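Local coordinates for lipolytic protein G-D-S-L family (PDB 4RW0) that probably hydrolyses ester bonds of lipids or acylated compounds as a member of the GDSL lipase/acylhydrolase family of SGNH hydrolases, at residues S12-Y17 / F71-T76. Numbering follows the deposited sequence.
Sequences SITRGY and FLMCGT
M73, modelled as selenomethionine, reaches from the strand to I13 and T14 on the short helix 12-15. From CB the chain runs out straight, with CG anti to the backbone N (chi1 176°) and SE anti to CA. M73 CB comes within 4.2 Å of T14 OG1, while CG and SE lie farther from it. The bend falls at the last torsion (chi3 65°) and brings CE within reach of both helix residues. M73 CE makes the closest approach, 3.3 Å from T14 OG1. It also packs 4.0 Å from I13 CG2, an apolar contact between side chains that cross nearly at right angles. T14 OG1 also lies in the plane of the F71 ring, at its edge, 3.8 Å from CE2. No direct hydrogen bond joins the segments; instead one water, 2.7 Å from T14 OG1, donates to M73 O at 2.7 Å, so the buried hydroxyl and carbonyl share a bridge. I13 CD1 merely grazes T76 OG1, at 4.5 Å. The position of neighbouring S12, in the sequence GDSI, is consistent with that of the family's GDSL serine; its OG is hydrogen-bonded to H165 NE2. The contact seats the helix following strand 4-10 against strand 69-73 of the parallel sheet, where M174 of helix 168-182 touches I13 and M73, and F145 of helix 145-154 touches F71 and M73.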
loop_
_atom_site.group_PDB
_atom_site.type_symbol
_atom_site.label_atom_id
_atom_site.label_comp_id
_atom_site.label_asym_id
_atom_site.label_seq_id
_atom_site.Cartn_x
_atom_site.Cartn_y
_atom_site.Cartn_z
ATOM N N SER A 12 -0.094 5.381 -7.332
ATOM C CA SER A 12 -1.434 5.424 -7.960
ATOM C C SER A 12 -2.328 4.277 -7.552
ATOM O O SER A 12 -3.534 4.393 -7.597
ATOM C CB SER A 12 -1.248 5.507 -9.457
ATOM O OG SER A 12 -0.618 4.306 -9.786
ATOM N N ILE A 13 -1.748 3.200 -7.031
ATOM C CA ILE A 13 -2.526 2.037 -6.619
ATOM C C ILE A 13 -3.079 2.263 -5.213
ATOM O O ILE A 13 -4.053 1.654 -4.809
ATOM C CB ILE A 13 -1.669 0.743 -6.723
ATOM C CG1 ILE A 13 -1.384 0.427 -8.192
ATOM C CG2 ILE A 13 -2.369 -0.453 -6.109
ATOM C CD1 ILE A 13 -0.399 -0.701 -8.414
ATOM N N THR A 14 -2.474 3.151 -4.442
ATOM C CA THR A 14 -3.096 3.616 -3.236
ATOM C C THR A 14 -4.094 4.801 -3.529
ATOM O O THR A 14 -5.147 4.939 -2.881
ATOM C CB THR A 14 -2.004 4.064 -2.254
ATOM O OG1 THR A 14 -1.305 2.896 -1.807
ATOM C CG2 THR A 14 -2.572 4.838 -1.085
ATOM N N ARG A 15 -3.729 5.677 -4.445
ATOM C CA ARG A 15 -4.609 6.842 -4.806
ATOM C C ARG A 15 -5.944 6.298 -5.418
ATOM O O ARG A 15 -7.008 6.820 -5.151
ATOM C CB ARG A 15 -3.939 7.727 -5.830
ATOM C CG ARG A 15 -4.365 9.172 -5.827
ATOM C CD ARG A 15 -5.506 9.409 -6.758
ATOM N NE ARG A 15 -5.195 9.275 -8.190
ATOM C CZ ARG A 15 -6.152 9.136 -9.122
ATOM N NH1 ARG A 15 -7.445 9.128 -8.801
ATOM N NH2 ARG A 15 -5.844 8.961 -10.388
ATOM N N GLY A 16 -5.878 5.224 -6.178
ATOM C CA GLY A 16 -7.055 4.670 -6.873
ATOM C C GLY A 16 -7.225 5.017 -8.355
ATOM O O GLY A 16 -8.310 5.351 -8.795
ATOM N N TYR A 17 -6.130 4.959 -9.097
ATOM C CA TYR A 17 -6.118 5.171 -10.488
ATOM C C TYR A 17 -6.608 3.853 -11.090
ATOM O O TYR A 17 -6.046 2.744 -10.766
ATOM C CB TYR A 17 -4.692 5.467 -10.991
ATOM C CG TYR A 17 -4.560 5.706 -12.483
ATOM C CD1 TYR A 17 -4.683 6.982 -13.016
ATOM C CD2 TYR A 17 -4.296 4.667 -13.343
ATOM C CE1 TYR A 17 -4.552 7.197 -14.381
ATOM C CE2 TYR A 17 -4.187 4.861 -14.716
ATOM C CZ TYR A 17 -4.310 6.129 -15.211
ATOM O OH TYR A 17 -4.219 6.340 -16.545
ATOM N N PHE A 71 -0.628 3.973 6.970
ATOM C CA PHE A 71 -0.461 2.935 5.975
ATOM C C PHE A 71 0.558 3.361 4.903
ATOM O O PHE A 71 0.496 4.479 4.474
ATOM C CB PHE A 71 -1.836 2.662 5.310
ATOM C CG PHE A 71 -1.721 1.787 4.055
ATOM C CD1 PHE A 71 -1.733 0.395 4.174
ATOM C CD2 PHE A 71 -1.454 2.326 2.822
ATOM C CE1 PHE A 71 -1.598 -0.404 3.085
ATOM C CE2 PHE A 71 -1.300 1.490 1.702
ATOM C CZ PHE A 71 -1.346 0.115 1.863
ATOM N N LEU A 72 1.481 2.507 4.494
ATOM C CA LEU A 72 2.462 2.790 3.479
ATOM C C LEU A 72 2.503 1.618 2.478
ATOM O O LEU A 72 2.547 0.441 2.840
ATOM C CB LEU A 72 3.890 2.801 4.059
ATOM C CG LEU A 72 4.089 3.629 5.262
ATOM C CD1 LEU A 72 5.503 3.448 5.767
ATOM C CD2 LEU A 72 3.826 5.053 4.815
HETATM N N MSE A 73 2.626 1.961 1.232
HETATM C CA MSE A 73 2.863 0.955 0.193
HETATM C C MSE A 73 3.418 1.605 -1.039
HETATM O O MSE A 73 2.807 2.576 -1.580
HETATM C CB MSE A 73 1.514 0.227 -0.120
HETATM C CG MSE A 73 1.755 -0.727 -1.244
HETATM SE SE MSE A 73 0.088 -1.813 -1.624
HETATM C CE MSE A 73 -1.206 -0.422 -2.246
ATOM N N CYS A 74 4.549 1.120 -1.580
ATOM C CA CYS A 74 5.124 1.751 -2.764
ATOM C C CYS A 74 6.194 0.851 -3.406
ATOM O O CYS A 74 6.558 -0.171 -2.860
ATOM C CB CYS A 74 5.743 3.104 -2.358
ATOM S SG CYS A 74 5.697 4.357 -3.650
ATOM N N GLY A 75 6.683 1.231 -4.566
ATOM C CA GLY A 75 7.832 0.558 -5.170
ATOM C C GLY A 75 7.633 0.083 -6.554
ATOM O O GLY A 75 8.593 -0.060 -7.314
ATOM N N THR A 76 6.370 -0.113 -6.953
ATOM C CA THR A 76 6.103 -0.453 -8.352
ATOM C C THR A 76 6.787 0.414 -9.369
ATOM O O THR A 76 7.363 -0.095 -10.357
ATOM C CB THR A 76 4.564 -0.438 -8.623
ATOM O OG1 THR A 76 3.990 -1.474 -7.834
ATOM C CG2 THR A 76 4.203 -0.591 -10.123
HETATM O O HOH W 1 0.798 2.310 -3.326
#